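Local coordinates for protein borrelidin polyketide synthase, type I (Streptomyces parvulus, PDB 6OBT) that forms the dehydratase domain of a modular polyketide synthase, a lyase that probably removes water from beta-hydroxyacyl intermediates during borrelidin assembly, at residues A[82-87]-A[229-234]; A[193-198]-A[213-218]. All blocks are in the same frame, centred on the assembly; numbering follows the deposited sequence.

Contact 1: A[82-87]-A[229-234]; sequences PGVVWV and GLFDAA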
# COMPACT_ATOMS: atom_id res chain seq x y z
N PRO A 82 12.42 -20.03 -1.97
CA PRO A 82 13.89 -19.98 -2.02
C PRO A 82 14.37 -18.62 -1.55
O PRO A 82 13.77 -17.59 -1.85
CB PRO A 82 14.22 -20.27 -3.49
CG PRO A 82 12.96 -20.14 -4.24
CD PRO A 82 11.80 -20.23 -3.29
N GLY A 83 15.43 -18.63 -0.73
CA GLY A 83 16.00 -17.38 -0.24
C GLY A 83 16.38 -16.42 -1.35
O GLY A 83 16.29 -15.19 -1.17
N VAL A 84 16.77 -16.93 -2.51
CA VAL A 84 17.13 -16.02 -3.61
C VAL A 84 15.91 -15.26 -4.11
O VAL A 84 16.07 -14.25 -4.80
CB VAL A 84 17.81 -16.76 -4.78
CG1 VAL A 84 19.20 -17.28 -4.37
CG2 VAL A 84 16.93 -17.87 -5.30
N VAL A 85 14.68 -15.70 -3.79
CA VAL A 85 13.53 -14.87 -4.17
C VAL A 85 13.62 -13.50 -3.51
O VAL A 85 13.30 -12.47 -4.12
CB VAL A 85 12.20 -15.57 -3.80
CG1 VAL A 85 11.05 -14.55 -3.83
CG2 VAL A 85 11.91 -16.70 -4.78
N TRP A 86 14.08 -13.46 -2.25
CA TRP A 86 14.15 -12.16 -1.58
C TRP A 86 15.24 -11.29 -2.19
O TRP A 86 15.13 -10.06 -2.18
CB TRP A 86 14.39 -12.34 -0.09
CG TRP A 86 13.32 -13.21 0.61
CD1 TRP A 86 13.52 -14.38 1.26
CD2 TRP A 86 11.91 -12.92 0.71
NE1 TRP A 86 12.32 -14.86 1.75
CE2 TRP A 86 11.32 -13.98 1.43
CE3 TRP A 86 11.10 -11.88 0.25
CZ2 TRP A 86 9.95 -14.02 1.72
CZ3 TRP A 86 9.74 -11.92 0.53
CH2 TRP A 86 9.18 -12.98 1.25
N VAL A 87 16.30 -11.89 -2.73
CA VAL A 87 17.32 -11.08 -3.41
C VAL A 87 16.77 -10.54 -4.72
O VAL A 87 16.99 -9.37 -5.07
CB VAL A 87 18.62 -11.88 -3.63
CG1 VAL A 87 19.70 -10.95 -4.23
CG2 VAL A 87 19.09 -12.48 -2.33
N GLY A 229 14.06 -19.97 -10.22
CA GLY A 229 14.59 -21.31 -10.38
C GLY A 229 15.98 -21.31 -10.96
O GLY A 229 16.81 -22.18 -10.63
N LEU A 230 16.27 -20.35 -11.82
CA LEU A 230 17.60 -20.22 -12.40
C LEU A 230 18.54 -19.52 -11.43
O LEU A 230 19.68 -19.96 -11.24
CB LEU A 230 17.49 -19.46 -13.72
CG LEU A 230 18.78 -19.22 -14.49
CD1 LEU A 230 19.41 -20.56 -14.81
CD2 LEU A 230 18.49 -18.47 -15.75
N PHE A 231 18.06 -18.46 -10.78
CA PHE A 231 18.79 -17.83 -9.69
C PHE A 231 19.19 -18.87 -8.63
O PHE A 231 20.34 -18.89 -8.17
CB PHE A 231 17.92 -16.71 -9.10
CG PHE A 231 18.68 -15.59 -8.41
CD1 PHE A 231 18.10 -14.34 -8.29
CD2 PHE A 231 19.92 -15.81 -7.84
CE1 PHE A 231 18.76 -13.30 -7.65
CE2 PHE A 231 20.59 -14.78 -7.20
CZ PHE A 231 20.01 -13.53 -7.10
N ASP A 232 18.25 -19.74 -8.23
CA ASP A 232 18.58 -20.70 -7.19
C ASP A 232 19.59 -21.74 -7.67
O ASP A 232 20.48 -22.15 -6.92
CB ASP A 232 17.31 -21.41 -6.69
CG ASP A 232 17.61 -22.36 -5.57
OD1 ASP A 232 17.49 -23.60 -5.76
OD2 ASP A 232 18.00 -21.86 -4.49
N ALA A 233 19.44 -22.19 -8.91
CA ALA A 233 20.39 -23.18 -9.42
C ALA A 233 21.79 -22.59 -9.57
O ALA A 233 22.78 -23.32 -9.45
CB ALA A 233 19.89 -23.74 -10.75
N ALA A 234 21.89 -21.28 -9.80
CA ALA A 234 23.20 -20.61 -9.81
C ALA A 234 23.90 -20.79 -8.47
O ALA A 234 25.11 -21.06 -8.42
CB ALA A 234 23.03 -19.13 -10.14
O HOH W 1 17.64 -19.84 -2.65
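V84 and D232 mark the nearest backbone approach, their CA atoms 6.1 Å apart, where the start of one helix passes the side of another; the axes of 83-87 and 229-234 come within 9.1 Å at 112°. V84 makes most of the apolar contact. Its CB rides off-centre over one face of the F231 ring in a CH-pi contact 4.0 Å from the ring centroid, while CG1 touches the ring at CD2, 3.8 Å away. The other methyl, CG2, points at the backbone of D232, 3.7 Å from its N, and also meets D232 CB. V87 reaches the far end of the same ring, CG1 to CZ at 3.9 Å, from an oblique direction. D232 holds CG anti to its N (chi1 -178°), which carries OD2 toward the helix start. There a water accepts from V84 N at 3.0 Å and donates to D232 OD2 at 2.8 Å, bridging the helices. The other oxygen, OD1, bonds H236 ND1; the spacing of D232 and H236 fits the DxxxQ/H motif, so this water probably lies beside the active site. The touching residues are all buried, and the helices are consistent with the central helices of a double hotdog fold, F258 of strand 254-263 packing on both V84 and V87.

Contact 2: A[193-198]-A[213-218]; sequences GPQFRC and ISLPEG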
# COMPACT_ATOMS: atom_id res chain seq x y z
N GLY A 193 12.57 -29.77 -7.85
CA GLY A 193 11.63 -30.19 -8.86
C GLY A 193 12.00 -29.68 -10.24
O GLY A 193 13.03 -29.03 -10.43
N PRO A 194 11.15 -29.98 -11.23
CA PRO A 194 11.49 -29.64 -12.63
C PRO A 194 11.98 -28.22 -12.86
O PRO A 194 12.98 -28.02 -13.55
CB PRO A 194 10.16 -29.91 -13.36
CG PRO A 194 9.51 -30.98 -12.56
CD PRO A 194 9.88 -30.72 -11.12
N GLN A 195 11.30 -27.22 -12.29
CA GLN A 195 11.68 -25.85 -12.59
C GLN A 195 13.01 -25.44 -11.97
O GLN A 195 13.56 -24.40 -12.36
CB GLN A 195 10.58 -24.90 -12.13
CG GLN A 195 9.42 -24.81 -13.09
CD GLN A 195 9.62 -23.76 -14.16
OE1 GLN A 195 10.74 -23.40 -14.51
NE2 GLN A 195 8.51 -23.27 -14.69
N PHE A 196 13.53 -26.22 -11.02
CA PHE A 196 14.79 -25.89 -10.37
C PHE A 196 15.96 -26.77 -10.82
O PHE A 196 17.11 -26.45 -10.50
CB PHE A 196 14.65 -25.98 -8.84
CG PHE A 196 13.90 -24.80 -8.22
CD1 PHE A 196 14.57 -23.80 -7.55
CD2 PHE A 196 12.52 -24.73 -8.30
CE1 PHE A 196 13.89 -22.71 -6.99
CE2 PHE A 196 11.81 -23.65 -7.73
CZ PHE A 196 12.52 -22.63 -7.09
N ARG A 197 15.70 -27.84 -11.57
CA ARG A 197 16.77 -28.76 -12.00
C ARG A 197 17.41 -28.20 -13.26
O ARG A 197 17.25 -28.70 -14.38
CB ARG A 197 16.25 -30.17 -12.22
CG ARG A 197 15.68 -30.82 -10.96
CD ARG A 197 15.49 -32.32 -11.10
NE ARG A 197 14.47 -32.71 -12.07
CZ ARG A 197 13.25 -33.13 -11.77
NH1 ARG A 197 12.86 -33.21 -10.50
NH2 ARG A 197 12.40 -33.48 -12.73
N CYS A 198 18.21 -27.16 -13.05
CA CYS A 198 18.74 -26.35 -14.14
C CYS A 198 20.19 -26.64 -14.43
O CYS A 198 20.68 -26.24 -15.49
CB CYS A 198 18.60 -24.88 -13.80
SG CYS A 198 16.88 -24.35 -13.86
N ILE A 213 24.05 -23.60 -16.68
CA ILE A 213 22.79 -23.73 -15.95
C ILE A 213 21.70 -23.10 -16.80
O ILE A 213 21.86 -21.97 -17.28
CB ILE A 213 22.88 -23.04 -14.58
CG1 ILE A 213 24.12 -23.53 -13.81
CG2 ILE A 213 21.64 -23.30 -13.76
CD1 ILE A 213 24.48 -22.70 -12.59
N SER A 214 20.58 -23.81 -17.00
CA SER A 214 19.52 -23.24 -17.84
C SER A 214 18.14 -23.74 -17.43
O SER A 214 17.98 -24.85 -16.92
CB SER A 214 19.78 -23.52 -19.32
OG SER A 214 19.88 -24.90 -19.59
N LEU A 215 17.13 -22.91 -17.69
CA LEU A 215 15.75 -23.23 -17.34
C LEU A 215 15.19 -24.29 -18.30
O LEU A 215 15.67 -24.43 -19.44
CB LEU A 215 14.88 -21.97 -17.38
CG LEU A 215 15.08 -21.00 -16.21
CD1 LEU A 215 14.63 -19.58 -16.56
CD2 LEU A 215 14.34 -21.53 -14.99
N PRO A 216 14.19 -25.06 -17.86
CA PRO A 216 13.46 -25.93 -18.79
C PRO A 216 12.84 -25.11 -19.91
O PRO A 216 12.47 -23.94 -19.73
CB PRO A 216 12.36 -26.56 -17.91
CG PRO A 216 12.73 -26.25 -16.51
CD PRO A 216 13.58 -25.03 -16.52
N GLU A 217 12.72 -25.73 -21.08
CA GLU A 217 12.20 -25.03 -22.24
C GLU A 217 10.77 -24.55 -21.98
O GLU A 217 9.96 -25.25 -21.37
CB GLU A 217 12.25 -25.94 -23.47
CG GLU A 217 13.50 -26.80 -23.56
CD GLU A 217 13.73 -27.37 -24.94
OE1 GLU A 217 12.91 -27.08 -25.84
OE2 GLU A 217 14.72 -28.10 -25.13
N GLY A 218 10.47 -23.33 -22.44
CA GLY A 218 9.14 -22.78 -22.27
C GLY A 218 8.85 -22.19 -20.92
O GLY A 218 7.68 -22.00 -20.58
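Q195 meets the P216 ring with the oxygen of its amide: the two side chains cross at about a right angle and OE1 lies 3.8 Å from P216 CD. The glutamine chain is bent at chi2 (-88°), and OE1 also hydrogen-bonds T219 OG1. The other flat group is the guanidinium of R197. It folds back within its own segment, with G193 C and P194 N over one face, each 3.6 Å above the plane, and NH1 bonded to Y192 O. P216 is touched again by P194 O, 3.5 Å from its CG. C198 makes the contact at the other end. Its O accepts from S214 N at 2.9 Å in a fairly straight bond (163°), the donor tilted 29° out of the carbonyl plane, and I213 CA-H approaches the same oxygen, with I213 CA at 3.3 Å. C198 CB presses tightly on I213 CG2, 3.4 Å away, while SG lies against L215, nearest its CA and then CD2. Q195 O, near L215 CD2, is buried with no polar partner, which probably costs some hydrogen-bonding energy. One backbone bond and a tight apolar pair thus close the open end of the hairpin of strands 199-205 and 208-214, whereas the proline end is held by van der Waals contact with carbonyl and amide oxygens.

In the fold
Contact 1 is wholly buried near the centre of the chain, whereas contact 2 is partly buried, about 15 Å from that centre, with P194 exposed. Their centres lie 12 Å apart, and helix 228-236 joins them: A233 CB packs on C198 CB and I213 CG2, L230 reaches I213, and F196 touches D232. Contact 1 thus lies on one flank of this helix, facing helix 83-97, while contact 2 supplies a loop and a strand end that pack mainly on L230 and A233, with D232 touched by both. In sequence, contact 2 is nested inside the long loop closed by contact 1. Helix meets helix through an aromatic face and a bridging water; loop meets strand through a direct backbone bond, sulfur and proline.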